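Local coordinates for protein ribosomal RNA small subunit methyltransferase E (PDB 5O95) that probably methylates the N3 position of a specific uridine in 16S ribosomal RNA, using S-adenosyl-L-methionine as methyl donor, at residues L81-A86 and S236-A241; A166-K171 and P189-L194. One frame throughout, in Å; residues are numbered along the deposited sequence.

Contact 1. Residues L81-A86 and S236-A241; sequences LKIHLA and SVLQAA
L81, just ahead of strand 82-88, and I83 within it reach L238 and Q239 on the C-terminal helix, a case of strand-to-helix packing in which very few atoms do the touching. I83 presents its methyl CD1. With CG1 anti to the carbonyl carbon (chi1 -54°) and the chain then extended, CD1 is carried out to the helix, 3.9 Å from L238 CB. The same methyl lies against the amide of Q239, with I83 CD1 3.7 Å from Q239 NE2. L81 uses one branch of its fork: CD2 meets the helix backbone at L238 O, 3.3 Å away, and L238 CB at 4.3 Å. No hydrogen bond joins the two segments. Q239 bends at chi2 (-72°), which turns its amide back towards the strand, and the polar ends are met by third parties: OE1 by S79 OG, NE2 weakly by L105 O. S79 OG also bonds L81 N, so one hydroxyl ties the strand's approach to the helix side chain. Strand 82-88 runs between strands 109-114 and 191-196; L81 and I83 both touch V192, L238 touches L194, and S236, V237 and A240 of helix 227-242 pack against the second subunit.

Contact 2. Residues A166-K171 and P189-L194; sequences AKEHLK and PPDVAL
H169 and D191 meet at the entrance of two neighbouring parallel strands, 170-174 and 191-196, of the six-stranded sheet in the SPOUT-type methyltransferase domain. The tightly packed part combines two backbone-donor hydrogen bonds with buried apolar contacts. H169 N donates to D191 OD1 at 2.8 Å and almost straight, 176° at the hydrogen, although it approaches from above the carboxylate plane. D191 can offer that oxygen because its CG stands between the backbone N and the carbonyl carbon (chi1 53°), turning the carboxylate to the backbone of H169. One step on, A193 N donates to L170 O at 2.9 Å, and the register continues with K171 beside A193. V192 CA adds a C-H...O contact to the same carbonyl oxygen, L170 O, at 3.2 Å. L170 and V192 run alongside each other on the V192 face, CD2 of L170 3.9 Å from CG2 of V192. On the A193 side, the loop residue E168, bent at chi2, lays its chain over the V192-A193 peptide and brings OE1 to 3.4 Å from A193 CB, while its OE2 is bonded to H84 ND1. The solvent side is at the strand entrance, where H169 and P190 are both exposed and meet by van der Waals contact alone. There, after a cis peptide bond, P190 sets CG over one face of the imidazole, 3.6 Å from the H169 ring centroid and 12° off its normal: a CH-pi contact.

The two contacts show how one parallel sheet gathers segments distant in sequence. Along the chain, contact 2 is nested inside the loop that contact 1 closes: 81-86 comes first, then 166-171 and 189-194, finally 236-241. Their centres are 9 Å apart. Strand 191-196 is the common element, flanked by strand 82-88 of contact 1 and strand 170-174 of contact 2, with a probable hydrogen bond from H84 N to V192 O. Contact 1 adds helix 227-242. Between side chains, L238 is about 8 and 7 Å from L174 and L220, which bind S-adenosyl-L-methionine in a structure of this protein, though none is bound to this chain; V192 lies further off, about 10 Å from L174.

Contact 1. Residues L81-A86 and S236-A241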
ATOM      1  N   LEU B  81      18.808  -2.614   5.921  1.00 19.41           N
ATOM      2  CA  LEU B  81      18.082  -2.202   7.109  1.00 17.01           C
ATOM      3  C   LEU B  81      17.082  -3.305   7.437  1.00 20.57           C
ATOM      4  O   LEU B  81      16.214  -3.610   6.614  1.00 20.55           O
ATOM      5  CB  LEU B  81      17.348  -0.885   6.831  1.00 16.85           C
ATOM      6  CG  LEU B  81      16.401  -0.397   7.918  1.00 17.85           C
ATOM      7  CD1 LEU B  81      17.198   0.112   9.123  1.00 23.33           C
ATOM      8  CD2 LEU B  81      15.480   0.732   7.397  1.00 17.42           C
ATOM      9  N   LYS B  82      17.230  -3.935   8.608  1.00 19.59           N
ATOM     10  CA  LYS B  82      16.351  -5.034   9.010  1.00 15.11           C
ATOM     11  C   LYS B  82      15.221  -4.476   9.859  1.00 16.58           C
ATOM     12  O   LYS B  82      15.439  -4.076  11.006  1.00 20.16           O
ATOM     13  CB  LYS B  82      17.132  -6.071   9.813  1.00 16.84           C
ATOM     14  CG  LYS B  82      18.426  -6.491   9.191  1.00 22.25           C
ATOM     15  CD  LYS B  82      18.225  -7.001   7.802  1.00 23.54           C
ATOM     16  CE  LYS B  82      19.575  -7.438   7.226  1.00 57.23           C
ATOM     17  NZ  LYS B  82      19.563  -7.682   5.756  1.00 39.76           N
ATOM     18  N   ILE B  83      14.026  -4.415   9.292  1.00 17.34           N
ATOM     19  CA  ILE B  83      12.863  -3.874   9.990  1.00 16.53           C
ATOM     20  C   ILE B  83      12.094  -5.041  10.582  1.00 21.85           C
ATOM     21  O   ILE B  83      11.799  -6.015   9.880  1.00 18.01           O
ATOM     22  CB  ILE B  83      11.965  -3.085   9.032  1.00 17.17           C
ATOM     23  CG1 ILE B  83      12.781  -1.999   8.310  1.00 21.26           C
ATOM     24  CG2 ILE B  83      10.783  -2.498   9.796  1.00 19.38           C
ATOM     25  CD1 ILE B  83      11.974  -1.244   7.263  1.00 20.21           C
ATOM     26  N   HIS B  84      11.783  -4.949  11.868  1.00 20.47           N
ATOM     27  CA  HIS B  84      10.894  -5.885  12.547  1.00 17.75           C
ATOM     28  C   HIS B  84       9.579  -5.144  12.779  1.00 19.45           C
ATOM     29  O   HIS B  84       9.513  -4.242  13.623  1.00 20.05           O
ATOM     30  CB  HIS B  84      11.498  -6.325  13.873  1.00 20.45           C
ATOM     31  CG  HIS B  84      10.677  -7.348  14.595  1.00 19.85           C
ATOM     32  ND1 HIS B  84      11.088  -7.926  15.773  1.00 24.32           N
ATOM     33  CD2 HIS B  84       9.476  -7.903  14.302  1.00 21.75           C
ATOM     34  CE1 HIS B  84      10.177  -8.795  16.179  1.00 29.26           C
ATOM     35  NE2 HIS B  84       9.187  -8.798  15.304  1.00 24.75           N
ATOM     36  N   LEU B  85       8.549  -5.531  12.022  1.00 18.04           N
ATOM     37  CA  LEU B  85       7.225  -4.934  12.087  1.00 16.58           C
ATOM     38  C   LEU B  85       6.380  -5.713  13.077  1.00 17.43           C
ATOM     39  O   LEU B  85       6.266  -6.935  12.962  1.00 16.72           O
ATOM     40  CB  LEU B  85       6.554  -5.041  10.717  1.00 14.87           C
ATOM     41  CG  LEU B  85       5.081  -4.617  10.749  1.00 17.58           C
ATOM     42  CD1 LEU B  85       4.886  -3.143  11.180  1.00 21.72           C
ATOM     43  CD2 LEU B  85       4.437  -4.893   9.382  1.00 19.06           C
ATOM     44  N   ALA B  86       5.773  -5.000  14.030  1.00 17.13           N
ATOM     45  CA  ALA B  86       4.816  -5.589  14.963  1.00 18.70           C
ATOM     46  C   ALA B  86       3.479  -4.972  14.590  1.00 20.47           C
ATOM     47  O   ALA B  86       3.275  -3.772  14.790  1.00 19.70           O
ATOM     48  CB  ALA B  86       5.195  -5.273  16.411  1.00 21.58           C
ATOM     49  N   SER B 236       7.878   1.807   3.647  1.00 13.92           N
ATOM     50  CA  SER B 236       8.440   2.528   2.499  1.00 12.71           C
ATOM     51  C   SER B 236       9.320   3.680   2.959  1.00 15.20           C
ATOM     52  O   SER B 236      10.409   3.906   2.421  1.00 16.03           O
ATOM     53  CB  SER B 236       7.299   3.075   1.630  1.00 15.74           C
ATOM     54  OG  SER B 236       6.452   2.072   1.102  1.00 15.88           O
ATOM     55  N   VAL B 237       8.832   4.456   3.929  1.00 14.31           N
ATOM     56  CA  VAL B 237       9.590   5.611   4.384  1.00 16.07           C
ATOM     57  C   VAL B 237      10.866   5.168   5.084  1.00 16.53           C
ATOM     58  O   VAL B 237      11.938   5.736   4.861  1.00 17.03           O
ATOM     59  CB  VAL B 237       8.719   6.506   5.284  1.00 13.96           C
ATOM     60  CG1 VAL B 237       9.569   7.599   5.912  1.00 19.91           C
ATOM     61  CG2 VAL B 237       7.559   7.102   4.495  1.00 20.73           C
ATOM     62  N   LEU B 238      10.783   4.115   5.909  1.00 14.97           N
ATOM     63  CA  LEU B 238      11.970   3.635   6.611  1.00 16.87           C
ATOM     64  C   LEU B 238      12.985   3.024   5.648  1.00 15.86           C
ATOM     65  O   LEU B 238      14.183   3.264   5.787  1.00 17.90           O
ATOM     66  CB  LEU B 238      11.570   2.609   7.676  1.00 18.36           C
ATOM     67  CG  LEU B 238      10.718   3.194   8.803  1.00 19.91           C
ATOM     68  CD1 LEU B 238      10.248   2.062   9.719  1.00 23.05           C
ATOM     69  CD2 LEU B 238      11.499   4.244   9.584  1.00 23.06           C
ATOM     70  N   GLN B 239      12.521   2.266   4.650  1.00 14.92           N
ATOM     71  CA  GLN B 239      13.457   1.699   3.681  1.00 17.88           C
ATOM     72  C   GLN B 239      14.084   2.772   2.816  1.00 18.70           C
ATOM     73  O   GLN B 239      15.229   2.632   2.383  1.00 19.79           O
ATOM     74  CB  GLN B 239      12.764   0.687   2.783  1.00 16.40           C
ATOM     75  CG  GLN B 239      12.381  -0.612   3.480  1.00 17.22           C
ATOM     76  CD  GLN B 239      13.580  -1.514   3.815  1.00 17.67           C
ATOM     77  OE1 GLN B 239      14.742  -1.097   3.806  1.00 21.54           O
ATOM     78  NE2 GLN B 239      13.269  -2.764   4.133  1.00 22.66           N
ATOM     79  N   ALA B 240      13.348   3.839   2.518  1.00 15.80           N
ATOM     80  CA  ALA B 240      13.969   4.913   1.748  1.00 15.36           C
ATOM     81  C   ALA B 240      14.996   5.662   2.589  1.00 18.80           C
ATOM     82  O   ALA B 240      16.096   5.968   2.113  1.00 22.74           O
ATOM     83  CB  ALA B 240      12.874   5.856   1.235  1.00 16.22           C
ATOM     84  N   ALA B 241      14.668   5.929   3.856  1.00 19.69           N
ATOM     85  CA  ALA B 241      15.551   6.710   4.714  1.00 19.13           C
ATOM     86  C   ALA B 241      16.813   5.936   5.084  1.00 20.57           C
ATOM     87  O   ALA B 241      17.912   6.502   5.072  1.00 24.19           O
ATOM     88  CB  ALA B 241      14.800   7.156   5.972  1.00 21.55           C
TER

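Contact 2. Residues A166-K171 and P189-L194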
ATOM      1  N   ALA B 166      12.211  -6.617  22.700  1.00 23.83           N
ATOM      2  CA  ALA B 166      12.754  -5.910  21.546  1.00 24.53           C
ATOM      3  C   ALA B 166      14.172  -5.432  21.838  1.00 29.96           C
ATOM      4  O   ALA B 166      14.408  -4.716  22.816  1.00 29.08           O
ATOM      5  CB  ALA B 166      11.853  -4.728  21.191  1.00 24.48           C
ATOM      6  N   LYS B 167      15.116  -5.826  20.986  1.00 28.62           N
ATOM      7  CA  LYS B 167      16.504  -5.416  21.143  1.00 26.33           C
ATOM      8  C   LYS B 167      17.030  -4.622  19.948  1.00 24.73           C
ATOM      9  O   LYS B 167      18.233  -4.336  19.885  1.00 30.65           O
ATOM     10  CB  LYS B 167      17.383  -6.628  21.473  1.00 31.48           C
ATOM     11  CG  LYS B 167      16.989  -7.301  22.792  1.00 35.63           C
ATOM     12  CD  LYS B 167      17.795  -8.564  23.059  1.00 46.57           C
ATOM     13  CE  LYS B 167      17.331  -9.224  24.349  1.00 50.74           C
ATOM     14  NZ  LYS B 167      18.038 -10.509  24.632  1.00 72.76           N
ATOM     15  N   GLU B 168      16.155  -4.234  19.023  1.00 24.71           N
ATOM     16  CA  GLU B 168      16.566  -3.456  17.863  1.00 26.15           C
ATOM     17  C   GLU B 168      17.164  -2.117  18.294  1.00 32.72           C
ATOM     18  O   GLU B 168      16.785  -1.542  19.320  1.00 24.01           O
ATOM     19  CB  GLU B 168      15.359  -3.219  16.944  1.00 26.02           C
ATOM     20  CG  GLU B 168      14.922  -4.431  16.119  1.00 26.27           C
ATOM     21  CD  GLU B 168      14.107  -5.439  16.913  1.00 27.50           C
ATOM     22  OE1 GLU B 168      13.666  -5.103  18.031  1.00 27.51           O
ATOM     23  OE2 GLU B 168      13.890  -6.565  16.416  1.00 31.41           O
ATOM     24  N   HIS B 169      18.110  -1.613  17.492  1.00 27.64           N
ATOM     25  CA  HIS B 169      18.829  -0.396  17.872  1.00 24.78           C
ATOM     26  C   HIS B 169      17.938   0.836  17.836  1.00 21.60           C
ATOM     27  O   HIS B 169      18.136   1.768  18.625  1.00 31.61           O
ATOM     28  CB  HIS B 169      20.046  -0.175  16.973  1.00 32.58           C
ATOM     29  CG  HIS B 169      21.169  -1.129  17.232  1.00 66.50           C
ATOM     30  ND1 HIS B 169      22.487  -0.812  16.985  1.00100.45           N
ATOM     31  CD2 HIS B 169      21.171  -2.394  17.714  1.00 65.55           C
ATOM     32  CE1 HIS B 169      23.253  -1.840  17.301  1.00 66.13           C
ATOM     33  NE2 HIS B 169      22.480  -2.815  17.746  1.00 60.36           N
ATOM     34  N   LEU B 170      16.973   0.869  16.928  1.00 20.38           N
ATOM     35  CA  LEU B 170      16.009   1.955  16.844  1.00 23.19           C
ATOM     36  C   LEU B 170      14.627   1.362  17.058  1.00 28.52           C
ATOM     37  O   LEU B 170      14.286   0.343  16.451  1.00 21.00           O
ATOM     38  CB  LEU B 170      16.085   2.625  15.470  1.00 22.40           C
ATOM     39  CG  LEU B 170      15.054   3.728  15.191  1.00 29.17           C
ATOM     40  CD1 LEU B 170      15.216   4.896  16.168  1.00 35.30           C
ATOM     41  CD2 LEU B 170      15.186   4.199  13.743  1.00 23.30           C
ATOM     42  N   LYS B 171      13.837   1.981  17.932  1.00 23.90           N
ATOM     43  CA  LYS B 171      12.536   1.437  18.297  1.00 21.18           C
ATOM     44  C   LYS B 171      11.494   2.534  18.143  1.00 19.97           C
ATOM     45  O   LYS B 171      11.581   3.575  18.799  1.00 19.23           O
ATOM     46  CB  LYS B 171      12.567   0.876  19.721  1.00 20.12           C
ATOM     47  CG  LYS B 171      13.533  -0.300  19.864  1.00 21.33           C
ATOM     48  CD  LYS B 171      13.539  -0.918  21.255  1.00 35.27           C
ATOM     49  CE  LYS B 171      14.288  -0.054  22.252  1.00 37.23           C
ATOM     50  NZ  LYS B 171      14.673  -0.834  23.482  1.00 33.39           N
ATOM     51  N   PRO B 189      20.947   1.215   9.198  1.00 24.38           N
ATOM     52  CA  PRO B 189      21.259  -0.122   9.695  1.00 27.15           C
ATOM     53  C   PRO B 189      21.920  -0.034  11.058  1.00 27.41           C
ATOM     54  O   PRO B 189      22.564   0.977  11.378  1.00 28.67           O
ATOM     55  CB  PRO B 189      22.231  -0.665   8.635  1.00 31.12           C
ATOM     56  CG  PRO B 189      21.846   0.053   7.393  1.00 28.44           C
ATOM     57  CD  PRO B 189      21.485   1.447   7.845  1.00 26.11           C
ATOM     58  N   PRO B 190      21.831  -1.092  11.883  1.00 27.88           N
ATOM     59  CA  PRO B 190      21.378  -2.439  11.503  1.00 27.40           C
ATOM     60  C   PRO B 190      19.874  -2.667  11.409  1.00 26.65           C
ATOM     61  O   PRO B 190      19.423  -3.294  10.446  1.00 25.18           O
ATOM     62  CB  PRO B 190      21.957  -3.330  12.611  1.00 25.07           C
ATOM     63  CG  PRO B 190      22.051  -2.426  13.809  1.00 35.43           C
ATOM     64  CD  PRO B 190      22.333  -1.037  13.269  1.00 26.12           C
ATOM     65  N   ASP B 191      19.106  -2.195  12.388  1.00 28.56           N
ATOM     66  CA  ASP B 191      17.753  -2.700  12.530  1.00 25.22           C
ATOM     67  C   ASP B 191      16.841  -1.672  13.180  1.00 27.14           C
ATOM     68  O   ASP B 191      17.284  -0.693  13.786  1.00 28.80           O
ATOM     69  CB  ASP B 191      17.716  -4.031  13.297  1.00 21.63           C
ATOM     70  CG  ASP B 191      18.425  -3.967  14.645  1.00 26.54           C
ATOM     71  OD1 ASP B 191      18.848  -2.879  15.075  1.00 38.28           O
ATOM     72  OD2 ASP B 191      18.554  -5.029  15.284  1.00 32.25           O
ATOM     73  N   VAL B 192      15.547  -1.925  13.041  1.00 18.07           N
ATOM     74  CA  VAL B 192      14.522  -1.052  13.602  1.00 17.76           C
ATOM     75  C   VAL B 192      13.320  -1.913  13.949  1.00 24.70           C
ATOM     76  O   VAL B 192      12.938  -2.803  13.182  1.00 22.18           O
ATOM     77  CB  VAL B 192      14.180   0.103  12.632  1.00 23.49           C
ATOM     78  CG1 VAL B 192      13.790  -0.422  11.271  1.00 30.59           C
ATOM     79  CG2 VAL B 192      13.071   0.991  13.201  1.00 21.78           C
ATOM     80  N   ALA B 193      12.739  -1.659  15.122  1.00 22.06           N
ATOM     81  CA  ALA B 193      11.467  -2.253  15.518  1.00 18.85           C
ATOM     82  C   ALA B 193      10.404  -1.182  15.345  1.00 21.61           C
ATOM     83  O   ALA B 193      10.617  -0.031  15.731  1.00 22.21           O
ATOM     84  CB  ALA B 193      11.499  -2.738  16.968  1.00 22.43           C
ATOM     85  N   LEU B 194       9.302  -1.545  14.701  1.00 18.84           N
ATOM     86  CA  LEU B 194       8.211  -0.612  14.438  1.00 17.64           C
ATOM     87  C   LEU B 194       6.913  -1.238  14.906  1.00 19.88           C
ATOM     88  O   LEU B 194       6.525  -2.304  14.415  1.00 19.02           O
ATOM     89  CB  LEU B 194       8.111  -0.328  12.938  1.00 21.00           C
ATOM     90  CG  LEU B 194       6.917   0.485  12.459  1.00 26.74           C
ATOM     91  CD1 LEU B 194       7.016   1.907  12.976  1.00 27.90           C
ATOM     92  CD2 LEU B 194       6.863   0.427  10.931  1.00 27.68           C
TER